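Local coordinates for GPI-anchored protein LLG1 (Arabidopsis thaliana, PDB 6A5D) that probably acts as a GPI-anchored co-receptor at the plant cell surface, helping a heterotypic receptor complex perceive RALF peptides, at residues L67-L70 and S71-C74; A75-M78 and F79-I82. One frame throughout, in Å; residues are numbered along the deposited sequence.

Contact 1: L67-L70 and S71-C74; sequences LNDL and SSDC
Asp69 and the two serines that follow Leu70 carry the polar half of this contact. The Asp69 carboxylate takes two bonds on OD1: the hydroxyl of Ser71 gives a short bond, OG to Asp69 OD1 2.7 Å, on the syn side and 22° out of the carboxylate plane, while Ser71 N reaches Asp69 OD1 over 3.1 Å from well above that plane. With CG anti to the backbone N (chi1 176°), Asp69 turns its carboxylate forward along the chain, where Ser71 N and OG both meet it. Lys24 NZ is a further partner of that hydroxyl.

The backbone carbonyl of Asp69 also receives two donors, both from Ser72. Ser72 N lies 3.0 Å from Asp69 O, the bond that closes the type I beta turn from Asp69 to Ser72, and comes from above the carbonyl plane. Ser72 OG, 2.9 Å from Asp69 O, lies in that plane on a lone pair. The same hydroxyl accepts from Cys74 N at 3.3 Å, an ST turn that ends as helix 74-86 begins.

The apolar part is slighter. Leu67, closing helix 64-67, lays its CD2 methyl 4.2 Å from Cys74 CB, and CD2 also sits 3.8 Å from Cys74 O. The disulfide from Cys74 to Cys26 ties the start of helix 74-86 covalently to the N-terminal segment.

Ser72 OG thus donates to the turn's carbonyl and accepts from the first N-H of the helix, so one hydroxyl joins the two, and the paired N-H and O-H of Ser71 probably hold the Asp69 carboxylate against rotation and stabilise its negative charge.

Contact 2: A75-M78 and F79-I82; sequences ATTM and FSYI
Ala75 offers its carbonyl to Phe79, whose N lies 3.0 Å from Ala75 O in a nearly straight bond. The same oxygen comes 3.2 Å from CD2 of the Phe79 ring, approaching it obliquely. Thr76 O receives Ser80 N, the next i to i+4 bond.

At Thr77 one oxygen serves two donors from the same face of its carbonyl plane: Tyr81 N, and the hydroxyl of Ser80, whose OG is 2.7 Å from Thr77 O. Ser80 can fold its hydroxyl back onto the preceding turn because chi1 of 77° sets OG between its own N and carbonyl carbon. The backbone bonds are the i to i+4 bonds of an alpha helix, here the first two turns of helix 74-86, and the Ser80 hydroxyl adds a side-chain donor to the Thr77 carbonyl. The Thr77 methyl runs alongside Tyr81, CG2 to CE2 3.8 Å, while Thr77 OG1 bonds back to Asp73 O.

Met78 O accepts Ile82 N, and the Met78 side chain is the link between two apolar neighbours. Its CG packs beside Ile82, 3.7 Å from CD1, and a bend at chi3 (67°) brings the terminal CE over the centre of the Phe79 ring, 4.0 Å from the centroid and 11° off the normal, a CH-pi contact. An alanine in place of Phe79 would probably leave the Met78 methyl without its ring and freer to turn. Beyond the segment, Met78 also meets Phe56, Phe59 and Ala60 of helix 49-60, and Ile82 likewise touches Phe56.

Overall arrangement
From the N terminus, the chain passes Cys26 and helix 49-60, then runs through helix 64-67 into contact 1, where the 68-73 loop, closed by the Asp69-Ser72 turn, turns back toward the N-terminal segment. That loop leads straight into helix 74-86, of which contact 2 forms the first two turns; the two follow each other in sequence and neither nests within nor crosses the other. They meet in space, Leu67 CD2 lying 3.6 Å from Ala75 CA, with their centres about 11 Å apart. Contact 1 therefore joins helix 64-67, the disulfide to Cys26 and the start of helix 74-86, whereas the Met78 and Ile82 side chains of contact 2 pack that helix on helix 49-60.

Contact 1: L67-L70 and S71-C74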
# COMPACT_ATOMS: atom_id res chain seq x y z
N LEU A 67 -2.11 -9.70 3.03
CA LEU A 67 -2.13 -8.48 3.83
C LEU A 67 -3.19 -8.56 4.92
O LEU A 67 -3.01 -8.02 6.01
CB LEU A 67 -2.38 -7.28 2.93
CG LEU A 67 -1.22 -6.90 2.01
CD1 LEU A 67 -1.67 -5.87 0.98
CD2 LEU A 67 -0.04 -6.35 2.80
N ASN A 68 -4.33 -9.20 4.62
CA ASN A 68 -5.43 -9.32 5.57
C ASN A 68 -5.33 -10.56 6.44
O ASN A 68 -6.31 -10.92 7.11
CB ASN A 68 -6.79 -9.24 4.88
CG ASN A 68 -7.13 -7.83 4.42
OD1 ASN A 68 -6.68 -6.85 5.02
ND2 ASN A 68 -7.91 -7.73 3.36
N ASP A 69 -4.19 -11.24 6.42
CA ASP A 69 -3.89 -12.25 7.42
C ASP A 69 -3.38 -11.49 8.64
O ASP A 69 -2.21 -11.10 8.71
CB ASP A 69 -2.86 -13.24 6.91
CG ASP A 69 -2.45 -14.25 7.96
OD1 ASP A 69 -2.98 -14.20 9.09
OD2 ASP A 69 -1.63 -15.12 7.63
N LEU A 70 -4.28 -11.27 9.60
CA LEU A 70 -3.98 -10.44 10.76
C LEU A 70 -2.95 -11.08 11.69
O LEU A 70 -2.41 -10.39 12.56
CB LEU A 70 -5.28 -10.20 11.52
CG LEU A 70 -6.40 -9.50 10.75
CD1 LEU A 70 -7.67 -9.36 11.58
CD2 LEU A 70 -5.95 -8.14 10.24
N SER A 71 -2.68 -12.37 11.52
CA SER A 71 -1.68 -13.08 12.31
C SER A 71 -0.29 -12.97 11.72
O SER A 71 0.66 -13.47 12.33
CB SER A 71 -2.09 -14.54 12.46
OG SER A 71 -1.77 -15.26 11.29
N SER A 72 -0.13 -12.34 10.56
CA SER A 72 1.15 -12.21 9.89
C SER A 72 1.63 -10.77 9.93
O SER A 72 0.88 -9.84 10.24
CB SER A 72 1.03 -12.67 8.43
OG SER A 72 0.44 -11.63 7.67
N ASP A 73 2.91 -10.59 9.58
CA ASP A 73 3.49 -9.26 9.49
C ASP A 73 3.47 -8.71 8.07
O ASP A 73 4.22 -7.78 7.77
CB ASP A 73 4.90 -9.22 10.09
CG ASP A 73 5.89 -10.11 9.36
OD1 ASP A 73 5.57 -10.62 8.26
OD2 ASP A 73 7.01 -10.30 9.88
N CYS A 74 2.59 -9.23 7.20
CA CYS A 74 2.58 -8.81 5.80
C CYS A 74 2.31 -7.32 5.66
O CYS A 74 3.03 -6.62 4.95
CB CYS A 74 1.55 -9.61 5.01
SG CYS A 74 2.06 -11.29 4.70

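Contact 2: A75-M78 and F79-I82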
# COMPACT_ATOMS: atom_id res chain seq x y z
N ALA A 75 1.27 -6.81 6.33
CA ALA A 75 0.91 -5.40 6.17
C ALA A 75 2.01 -4.47 6.66
O ALA A 75 2.42 -3.55 5.94
CB ALA A 75 -0.42 -5.11 6.86
N THR A 76 2.51 -4.69 7.88
CA THR A 76 3.57 -3.82 8.39
C THR A 76 4.84 -3.92 7.53
O THR A 76 5.51 -2.91 7.30
CB THR A 76 3.87 -4.10 9.87
OG1 THR A 76 4.28 -5.46 10.04
CG2 THR A 76 2.65 -3.83 10.73
N THR A 77 5.16 -5.12 7.05
CA THR A 77 6.33 -5.27 6.18
C THR A 77 6.14 -4.50 4.87
O THR A 77 7.05 -3.79 4.42
CB THR A 77 6.65 -6.74 5.91
OG1 THR A 77 6.94 -7.41 7.14
CG2 THR A 77 7.86 -6.86 4.99
N MET A 78 4.97 -4.62 4.25
CA MET A 78 4.72 -3.91 3.00
C MET A 78 4.86 -2.40 3.18
O MET A 78 5.53 -1.73 2.39
CB MET A 78 3.34 -4.23 2.44
CG MET A 78 3.09 -3.44 1.18
SD MET A 78 1.40 -3.58 0.57
CE MET A 78 0.48 -2.75 1.86
N PHE A 79 4.20 -1.86 4.19
CA PHE A 79 4.28 -0.42 4.41
C PHE A 79 5.71 0.02 4.70
O PHE A 79 6.15 1.09 4.26
CB PHE A 79 3.32 0.01 5.52
CG PHE A 79 1.88 0.07 5.08
CD1 PHE A 79 1.48 0.99 4.12
CD2 PHE A 79 0.92 -0.75 5.65
CE1 PHE A 79 0.15 1.09 3.72
CE2 PHE A 79 -0.42 -0.68 5.25
CZ PHE A 79 -0.81 0.25 4.28
N SER A 80 6.47 -0.81 5.42
CA SER A 80 7.85 -0.43 5.73
C SER A 80 8.67 -0.29 4.45
O SER A 80 9.46 0.66 4.32
CB SER A 80 8.47 -1.43 6.71
OG SER A 80 8.85 -2.62 6.06
N TYR A 81 8.45 -1.17 3.47
CA TYR A 81 9.23 -1.08 2.24
C TYR A 81 8.69 -0.02 1.29
O TYR A 81 9.48 0.67 0.63
CB TYR A 81 9.32 -2.44 1.53
CG TYR A 81 10.34 -3.33 2.18
CD1 TYR A 81 11.69 -2.99 2.14
CD2 TYR A 81 9.96 -4.48 2.86
CE1 TYR A 81 12.63 -3.79 2.76
CE2 TYR A 81 10.91 -5.27 3.49
CZ TYR A 81 12.24 -4.92 3.43
OH TYR A 81 13.20 -5.70 4.03
N ILE A 82 7.37 0.15 1.20
CA ILE A 82 6.84 1.26 0.41
C ILE A 82 7.46 2.56 0.88
O ILE A 82 7.97 3.36 0.09
CB ILE A 82 5.32 1.33 0.55
CG1 ILE A 82 4.67 0.13 -0.13
CG2 ILE A 82 4.81 2.67 0.02
CD1 ILE A 82 3.16 0.06 0.08